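Local coordinates for protein L-talarate/galactarate dehydratase (Salmonella typhimurium, PDB 2PP0) that catalyses the magnesium-dependent dehydration of L-talarate and galactarate to 5-keto-4-deoxy-D-glucarate, and also epimerises L-talarate to galactarate, at residues 90-95 against 126-131; 242-247 against 270-275. All coordinates share one frame; numbering follows the deposited sequence.

Contact 1: residues 90-95 against 126-131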
ATOM      1  N   TYR B  90      -3.561  15.757 -22.151  1.00 27.17           N
ATOM      2  CA  TYR B  90      -2.662  16.906 -22.000  1.00 28.50           C
ATOM      3  C   TYR B  90      -3.416  18.178 -21.612  1.00 28.59           C
ATOM      4  O   TYR B  90      -2.987  18.921 -20.726  1.00 28.22           O
ATOM      5  CB  TYR B  90      -1.902  17.170 -23.297  1.00 28.29           C
ATOM      6  CG  TYR B  90      -1.089  18.449 -23.265  1.00 30.95           C
ATOM      7  CD1 TYR B  90       0.150  18.500 -22.619  1.00 29.82           C
ATOM      8  CD2 TYR B  90      -1.567  19.615 -23.865  1.00 30.09           C
ATOM      9  CE1 TYR B  90       0.892  19.680 -22.576  1.00 30.72           C
ATOM     10  CE2 TYR B  90      -0.830  20.805 -23.826  1.00 31.72           C
ATOM     11  CZ  TYR B  90       0.398  20.827 -23.182  1.00 31.46           C
ATOM     12  OH  TYR B  90       1.135  21.992 -23.148  1.00 34.12           O
ATOM     13  N   ALA B  91      -4.539  18.434 -22.281  1.00 28.79           N
ATOM     14  CA  ALA B  91      -5.324  19.634 -21.994  1.00 29.13           C
ATOM     15  C   ALA B  91      -5.784  19.704 -20.541  1.00 28.72           C
ATOM     16  O   ALA B  91      -5.726  20.766 -19.915  1.00 29.42           O
ATOM     17  CB  ALA B  91      -6.540  19.712 -22.942  1.00 31.64           C
ATOM     18  N   HIS B  92      -6.244  18.583 -19.994  1.00 27.26           N
ATOM     19  CA  HIS B  92      -6.704  18.577 -18.607  1.00 26.28           C
ATOM     20  C   HIS B  92      -5.523  18.695 -17.637  1.00 26.39           C
ATOM     21  O   HIS B  92      -5.599  19.407 -16.644  1.00 24.84           O
ATOM     22  CB  HIS B  92      -7.486  17.299 -18.301  1.00 25.33           C
ATOM     23  CG  HIS B  92      -8.167  17.323 -16.967  1.00 28.82           C
ATOM     24  ND1 HIS B  92      -9.142  18.243 -16.648  1.00 25.95           N
ATOM     25  CD2 HIS B  92      -7.989  16.566 -15.857  1.00 26.22           C
ATOM     26  CE1 HIS B  92      -9.533  18.055 -15.401  1.00 28.99           C
ATOM     27  NE2 HIS B  92      -8.849  17.043 -14.898  1.00 28.34           N
ATOM     28  N   ALA B  93      -4.439  17.984 -17.929  1.00 26.73           N
ATOM     29  CA  ALA B  93      -3.247  18.042 -17.080  1.00 27.75           C
ATOM     30  C   ALA B  93      -2.816  19.508 -17.004  1.00 28.55           C
ATOM     31  O   ALA B  93      -2.497  20.031 -15.939  1.00 28.74           O
ATOM     32  CB  ALA B  93      -2.139  17.190 -17.684  1.00 24.27           C
ATOM     33  N   LYS B  94      -2.840  20.180 -18.148  1.00 30.20           N
ATOM     34  CA  LYS B  94      -2.464  21.584 -18.200  1.00 30.23           C
ATOM     35  C   LYS B  94      -3.394  22.466 -17.372  1.00 30.31           C
ATOM     36  O   LYS B  94      -2.952  23.442 -16.771  1.00 28.92           O
ATOM     37  CB  LYS B  94      -2.453  22.058 -19.657  1.00 31.92           C
ATOM     38  CG  LYS B  94      -2.205  23.546 -19.839  1.00 32.90           C
ATOM     39  CD  LYS B  94      -1.963  23.856 -21.304  1.00 34.78           C
ATOM     40  CE  LYS B  94      -1.912  25.350 -21.572  1.00 36.31           C
ATOM     41  NZ  LYS B  94      -1.786  25.609 -23.038  1.00 38.43           N
ATOM     42  N   GLU B  95      -4.679  22.116 -17.325  1.00 30.46           N
ATOM     43  CA  GLU B  95      -5.650  22.926 -16.592  1.00 30.29           C
ATOM     44  C   GLU B  95      -5.659  22.715 -15.072  1.00 30.55           C
ATOM     45  O   GLU B  95      -6.211  23.535 -14.337  1.00 30.03           O
ATOM     46  CB  GLU B  95      -7.066  22.704 -17.176  1.00 31.29           C
ATOM     47  CG  GLU B  95      -8.137  23.658 -16.622  1.00 29.92           C
ATOM     48  CD  GLU B  95      -9.481  23.581 -17.362  1.00 30.67           C
ATOM     49  OE1 GLU B  95      -9.751  22.574 -18.053  1.00 29.97           O
ATOM     50  OE2 GLU B  95     -10.278  24.530 -17.233  1.00 30.13           O
ATOM     51  N   GLY B 126     -11.358   7.269 -16.144  1.00 28.97           N
ATOM     52  CA  GLY B 126     -11.223   7.736 -17.508  1.00 28.37           C
ATOM     53  C   GLY B 126     -10.115   8.732 -17.791  1.00 30.06           C
ATOM     54  O   GLY B 126      -9.113   8.810 -17.070  1.00 28.77           O
ATOM     55  N   MET B 127     -10.321   9.514 -18.847  1.00 27.98           N
ATOM     56  CA  MET B 127      -9.342  10.487 -19.304  1.00 26.88           C
ATOM     57  C   MET B 127      -8.806  11.450 -18.255  1.00 25.46           C
ATOM     58  O   MET B 127      -7.627  11.778 -18.277  1.00 26.04           O
ATOM     59  CB  MET B 127      -9.911  11.269 -20.496  1.00 24.96           C
ATOM     60  CG  MET B 127      -8.847  11.848 -21.442  1.00 24.39           C
ATOM     61  SD  MET B 127      -9.556  12.417 -23.031  1.00 18.10           S
ATOM     62  CE  MET B 127     -10.712  13.548 -22.373  1.00 21.42           C
ATOM     63  N   ALA B 128      -9.650  11.915 -17.340  1.00 25.31           N
ATOM     64  CA  ALA B 128      -9.174  12.845 -16.327  1.00 25.79           C
ATOM     65  C   ALA B 128      -8.139  12.229 -15.371  1.00 27.13           C
ATOM     66  O   ALA B 128      -7.184  12.904 -14.987  1.00 26.41           O
ATOM     67  CB  ALA B 128     -10.349  13.418 -15.538  1.00 25.71           C
ATOM     68  N   VAL B 129      -8.309  10.966 -14.978  1.00 26.26           N
ATOM     69  CA  VAL B 129      -7.319  10.369 -14.076  1.00 27.51           C
ATOM     70  C   VAL B 129      -6.063  10.023 -14.868  1.00 27.84           C
ATOM     71  O   VAL B 129      -4.968   9.900 -14.310  1.00 27.35           O
ATOM     72  CB  VAL B 129      -7.856   9.106 -13.323  1.00 26.47           C
ATOM     73  CG1 VAL B 129      -9.101   9.475 -12.532  1.00 29.26           C
ATOM     74  CG2 VAL B 129      -8.137   7.967 -14.281  1.00 27.05           C
ATOM     75  N   GLN B 130      -6.218   9.891 -16.180  1.00 26.87           N
ATOM     76  CA  GLN B 130      -5.077   9.599 -17.030  1.00 28.22           C
ATOM     77  C   GLN B 130      -4.246  10.872 -17.213  1.00 27.93           C
ATOM     78  O   GLN B 130      -3.108  10.820 -17.676  1.00 27.20           O
ATOM     79  CB  GLN B 130      -5.540   9.052 -18.380  1.00 27.85           C
ATOM     80  CG  GLN B 130      -5.964   7.592 -18.323  1.00 27.76           C
ATOM     81  CD  GLN B 130      -6.433   7.078 -19.668  1.00 29.51           C
ATOM     82  OE1 GLN B 130      -6.078   7.630 -20.709  1.00 29.94           O
ATOM     83  NE2 GLN B 130      -7.222   6.006 -19.654  1.00 27.85           N
ATOM     84  N   ALA B 131      -4.831  12.008 -16.839  1.00 26.92           N
ATOM     85  CA  ALA B 131      -4.151  13.297 -16.912  1.00 28.92           C
ATOM     86  C   ALA B 131      -3.393  13.482 -15.592  1.00 29.58           C
ATOM     87  O   ALA B 131      -2.434  14.251 -15.517  1.00 28.33           O
ATOM     88  CB  ALA B 131      -5.156  14.422 -17.097  1.00 28.68           C
TER
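The methyl group of A131 packs against the H92 imidazole and the A93 backbone, and these three residues, joined by A128, make up the contact. A131 has the most surface buried here. Its CB points at the facing helix and lies 3.7 Å from A93 N and 3.8 Å from H92 CD2. It sits at the edge of the imidazole, near the ring plane, with CD2 the ring atom nearest to it. H92 reaches this position with CG anti to its backbone N (chi1 -171°), which carries the ring past A131 to the preceding turn. There CD2 comes within 3.9 Å of A128 CB, and NE2 lies 4.0 Å from that same methyl. The carbonyl oxygen A128 O is also near CD2, at 3.8 Å.

A93 closes the other flank: its CB rests 3.7 Å from A131 O and 4.1 Å from A131 CB. No hydrogen bond crosses the interface, which is van der Waals packing of three alanines and the CD2 side of one imidazole. The axes of the short segments come within 8.3 Å at a signed crossing angle of -59°, consistent with methyls as most of the facing side chains.

Both segments belong to the N-terminal domain of the enolase superfamily and lie against its antiparallel sheet: helix 86-96 through Y90 and A93, which touch L33 on strand 28-40, helix 127-146 through the Q130 O to S79 OG hydrogen bond. The start of helix 127-146 also bonds to the barrel domain, G126 to the T281 backbone and Q130 NE2 to R304 O.

Contact 2: residues 242-247 against 270-275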
ATOM      1  N   LYS B 242     -10.529 -25.440 -28.568  1.00 41.72           N
ATOM      2  CA  LYS B 242      -9.585 -25.787 -29.621  1.00 42.53           C
ATOM      3  C   LYS B 242      -8.143 -25.401 -29.296  1.00 43.46           C
ATOM      4  O   LYS B 242      -7.203 -26.029 -29.784  1.00 43.36           O
ATOM      5  CB  LYS B 242     -10.013 -25.111 -30.926  1.00 43.40           C
ATOM      6  CG  LYS B 242      -9.220 -25.533 -32.153  1.00 46.24           C
ATOM      7  CD  LYS B 242      -9.553 -26.961 -32.557  1.00 48.82           C
ATOM      8  CE  LYS B 242      -8.708 -27.415 -33.742  1.00 50.13           C
ATOM      9  NZ  LYS B 242      -8.807 -26.469 -34.888  1.00 51.23           N
ATOM     10  N   MET B 243      -7.967 -24.371 -28.473  1.00 43.67           N
ATOM     11  CA  MET B 243      -6.627 -23.914 -28.116  1.00 42.50           C
ATOM     12  C   MET B 243      -6.035 -24.577 -26.880  1.00 42.72           C
ATOM     13  O   MET B 243      -4.863 -24.369 -26.571  1.00 43.88           O
ATOM     14  CB  MET B 243      -6.625 -22.394 -27.917  1.00 40.26           C
ATOM     15  CG  MET B 243      -6.813 -21.601 -29.195  1.00 36.30           C
ATOM     16  SD  MET B 243      -6.826 -19.826 -28.917  1.00 33.92           S
ATOM     17  CE  MET B 243      -6.654 -19.255 -30.524  1.00 31.58           C
ATOM     18  N   GLU B 244      -6.831 -25.370 -26.169  1.00 44.31           N
ATOM     19  CA  GLU B 244      -6.339 -26.030 -24.957  1.00 45.79           C
ATOM     20  C   GLU B 244      -5.139 -26.935 -25.228  1.00 46.20           C
ATOM     21  O   GLU B 244      -4.355 -27.229 -24.327  1.00 46.58           O
ATOM     22  CB  GLU B 244      -7.463 -26.843 -24.295  1.00 46.61           C
ATOM     23  CG  GLU B 244      -8.557 -25.981 -23.673  1.00 49.47           C
ATOM     24  CD  GLU B 244      -8.598 -26.074 -22.154  1.00 50.75           C
ATOM     25  OE1 GLU B 244      -9.311 -26.954 -21.629  1.00 52.23           O
ATOM     26  OE2 GLU B 244      -7.911 -25.272 -21.485  1.00 51.07           O
ATOM     27  N   GLN B 245      -4.993 -27.359 -26.478  1.00 46.18           N
ATOM     28  CA  GLN B 245      -3.899 -28.240 -26.872  1.00 46.90           C
ATOM     29  C   GLN B 245      -2.546 -27.533 -26.964  1.00 47.05           C
ATOM     30  O   GLN B 245      -1.499 -28.177 -26.862  1.00 47.79           O
ATOM     31  CB  GLN B 245      -4.224 -28.895 -28.216  1.00 47.16           C
ATOM     32  CG  GLN B 245      -4.404 -27.908 -29.358  1.00 47.96           C
ATOM     33  CD  GLN B 245      -4.961 -28.560 -30.613  1.00 50.58           C
ATOM     34  OE1 GLN B 245      -4.363 -29.484 -31.167  1.00 52.50           O
ATOM     35  NE2 GLN B 245      -6.115 -28.079 -31.067  1.00 49.08           N
ATOM     36  N   PHE B 246      -2.566 -26.217 -27.153  1.00 46.32           N
ATOM     37  CA  PHE B 246      -1.329 -25.450 -27.268  1.00 44.78           C
ATOM     38  C   PHE B 246      -0.680 -25.129 -25.916  1.00 44.70           C
ATOM     39  O   PHE B 246       0.419 -24.572 -25.869  1.00 45.90           O
ATOM     40  CB  PHE B 246      -1.592 -24.157 -28.048  1.00 44.86           C
ATOM     41  CG  PHE B 246      -2.110 -24.385 -29.447  1.00 45.63           C
ATOM     42  CD1 PHE B 246      -1.311 -24.995 -30.411  1.00 45.47           C
ATOM     43  CD2 PHE B 246      -3.400 -23.992 -29.799  1.00 45.74           C
ATOM     44  CE1 PHE B 246      -1.788 -25.211 -31.706  1.00 45.31           C
ATOM     45  CE2 PHE B 246      -3.889 -24.201 -31.090  1.00 45.19           C
ATOM     46  CZ  PHE B 246      -3.083 -24.812 -32.047  1.00 45.49           C
ATOM     47  N   ASN B 247      -1.355 -25.485 -24.826  1.00 43.40           N
ATOM     48  CA  ASN B 247      -0.843 -25.242 -23.476  1.00 43.12           C
ATOM     49  C   ASN B 247      -0.424 -23.789 -23.252  1.00 41.58           C
ATOM     50  O   ASN B 247       0.586 -23.513 -22.603  1.00 41.94           O
ATOM     51  CB  ASN B 247       0.344 -26.167 -23.193  1.00 45.54           C
ATOM     52  CG  ASN B 247      -0.056 -27.633 -23.130  1.00 48.28           C
ATOM     53  OD1 ASN B 247       0.792 -28.523 -23.221  1.00 49.64           O
ATOM     54  ND2 ASN B 247      -1.351 -27.890 -22.962  1.00 47.50           N
ATOM     55  N   LEU B 270     -12.629 -23.163 -18.796  1.00 36.58           N
ATOM     56  CA  LEU B 270     -11.358 -23.594 -19.358  1.00 36.91           C
ATOM     57  C   LEU B 270     -10.265 -23.771 -18.313  1.00 36.79           C
ATOM     58  O   LEU B 270     -10.289 -23.145 -17.249  1.00 36.40           O
ATOM     59  CB  LEU B 270     -10.896 -22.592 -20.421  1.00 36.68           C
ATOM     60  CG  LEU B 270     -11.828 -22.388 -21.618  1.00 36.59           C
ATOM     61  CD1 LEU B 270     -11.397 -21.157 -22.398  1.00 36.36           C
ATOM     62  CD2 LEU B 270     -11.809 -23.626 -22.505  1.00 37.84           C
ATOM     63  N   ASP B 271      -9.315 -24.647 -18.627  1.00 37.03           N
ATOM     64  CA  ASP B 271      -8.176 -24.906 -17.755  1.00 37.06           C
ATOM     65  C   ASP B 271      -7.135 -23.841 -18.067  1.00 36.82           C
ATOM     66  O   ASP B 271      -6.393 -23.404 -17.186  1.00 37.55           O
ATOM     67  CB  ASP B 271      -7.602 -26.300 -18.022  1.00 37.12           C
ATOM     68  CG  ASP B 271      -8.345 -27.389 -17.266  1.00 37.65           C
ATOM     69  OD1 ASP B 271      -9.330 -27.064 -16.569  1.00 38.43           O
ATOM     70  OD2 ASP B 271      -7.942 -28.569 -17.363  1.00 37.68           O
ATOM     71  N   THR B 272      -7.087 -23.427 -19.332  1.00 35.45           N
ATOM     72  CA  THR B 272      -6.156 -22.390 -19.754  1.00 34.60           C
ATOM     73  C   THR B 272      -6.538 -21.103 -19.042  1.00 33.76           C
ATOM     74  O   THR B 272      -7.719 -20.771 -18.935  1.00 33.06           O
ATOM     75  CB  THR B 272      -6.240 -22.123 -21.268  1.00 34.43           C
ATOM     76  OG1 THR B 272      -5.916 -23.318 -21.985  1.00 37.65           O
ATOM     77  CG2 THR B 272      -5.271 -21.016 -21.665  1.00 33.92           C
ATOM     78  N   PRO B 273      -5.546 -20.370 -18.529  1.00 33.19           N
ATOM     79  CA  PRO B 273      -5.836 -19.116 -17.832  1.00 32.32           C
ATOM     80  C   PRO B 273      -6.434 -18.066 -18.763  1.00 31.87           C
ATOM     81  O   PRO B 273      -6.129 -18.033 -19.957  1.00 31.40           O
ATOM     82  CB  PRO B 273      -4.466 -18.697 -17.301  1.00 33.39           C
ATOM     83  CG  PRO B 273      -3.794 -20.021 -17.045  1.00 33.65           C
ATOM     84  CD  PRO B 273      -4.151 -20.790 -18.297  1.00 34.99           C
ATOM     85  N   ILE B 274      -7.297 -17.219 -18.212  1.00 31.37           N
ATOM     86  CA  ILE B 274      -7.920 -16.140 -18.981  1.00 30.25           C
ATOM     87  C   ILE B 274      -7.320 -14.847 -18.445  1.00 29.28           C
ATOM     88  O   ILE B 274      -7.151 -14.702 -17.236  1.00 29.59           O
ATOM     89  CB  ILE B 274      -9.460 -16.109 -18.777  1.00 30.51           C
ATOM     90  CG1 ILE B 274     -10.087 -17.374 -19.369  1.00 30.38           C
ATOM     91  CG2 ILE B 274     -10.059 -14.859 -19.439  1.00 29.53           C
ATOM     92  CD1 ILE B 274      -9.825 -17.549 -20.855  1.00 31.63           C
ATOM     93  N   ALA B 275      -6.991 -13.921 -19.338  1.00 28.45           N
ATOM     94  CA  ALA B 275      -6.407 -12.646 -18.938  1.00 28.88           C
ATOM     95  C   ALA B 275      -7.179 -11.472 -19.527  1.00 29.63           C
ATOM     96  O   ALA B 275      -7.707 -11.567 -20.633  1.00 29.61           O
ATOM     97  CB  ALA B 275      -4.953 -12.577 -19.389  1.00 27.51           C
TER
HETATM   98  O   HOH W   1      -4.056 -23.542 -24.010  1.00 43.09           O
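E244 meets T272 directly, and the residue before it, M243, reaches the same threonine through a water: M243 O and T272 OG1 each accept a hydrogen bond from one molecule, both at 2.8 Å. This bridge joins the M243 carbonyl to the threonine hydroxyl.

E244 comes next and makes the direct polar contacts. Its side chain is bent at chi2 (-113°), carrying the carboxylate over to the loop at 270-272. A single oxygen, OE2, gathers the donors. T272 OG1 gives its proton to OE2 at 2.8 Å, on the anti lone pair facing away from OE1, while T272 N donates to OE2 at 3.0 Å, nearly along the C-O axis. D271 N adds a weak bond to OE2 at 3.2 Å with an N-H...O angle of only 133°. Together they tie the carboxylate to two successive backbone amides and a hydroxyl. Beside it, L270 CD2 packs 4.1 Å from E244 CD, giving the carboxylate an apolar neighbour. The D271 carboxylate is turned 69° from that of E244, with 4.8 Å between E244 OE1 and D271 OD2; these like charges could modestly disfavour having both ionised, whereas the three donors on OE2 would favour a charged E244.

The contact ties residues 243-244, at and just after helix 233-243, to the loop leading from the next barrel helix, 260-269, into strand 274-276, at the N-terminal end of the barrel strands. T272 packs on I251 of strand 251-252, which pairs in parallel with 274-276. On the other flank, M243 and F246 lie against L210 of helix 203-217.

How the contacts relate
Contact 1 closes before contact 2 opens along the chain, and they lie on opposite sides of its centre: their centres are 38 Å apart and their nearest atoms about 17 Å. They share no helix, strand or sheet. The 90-95/126-131 pair belongs to the N-terminal domain, with its antiparallel sheet; the 242-247/270-275 pair belongs to the C-terminal barrel, with its parallel strands. Each is a local contact within a different domain of the enolase superfamily architecture. Both stand apart from the active site: the T272 side chain is about 10 Å from that of magnesium ligand E252, but at the N-terminal end of the barrel strands, whereas this family's metal ligands lie at the C-terminal ends.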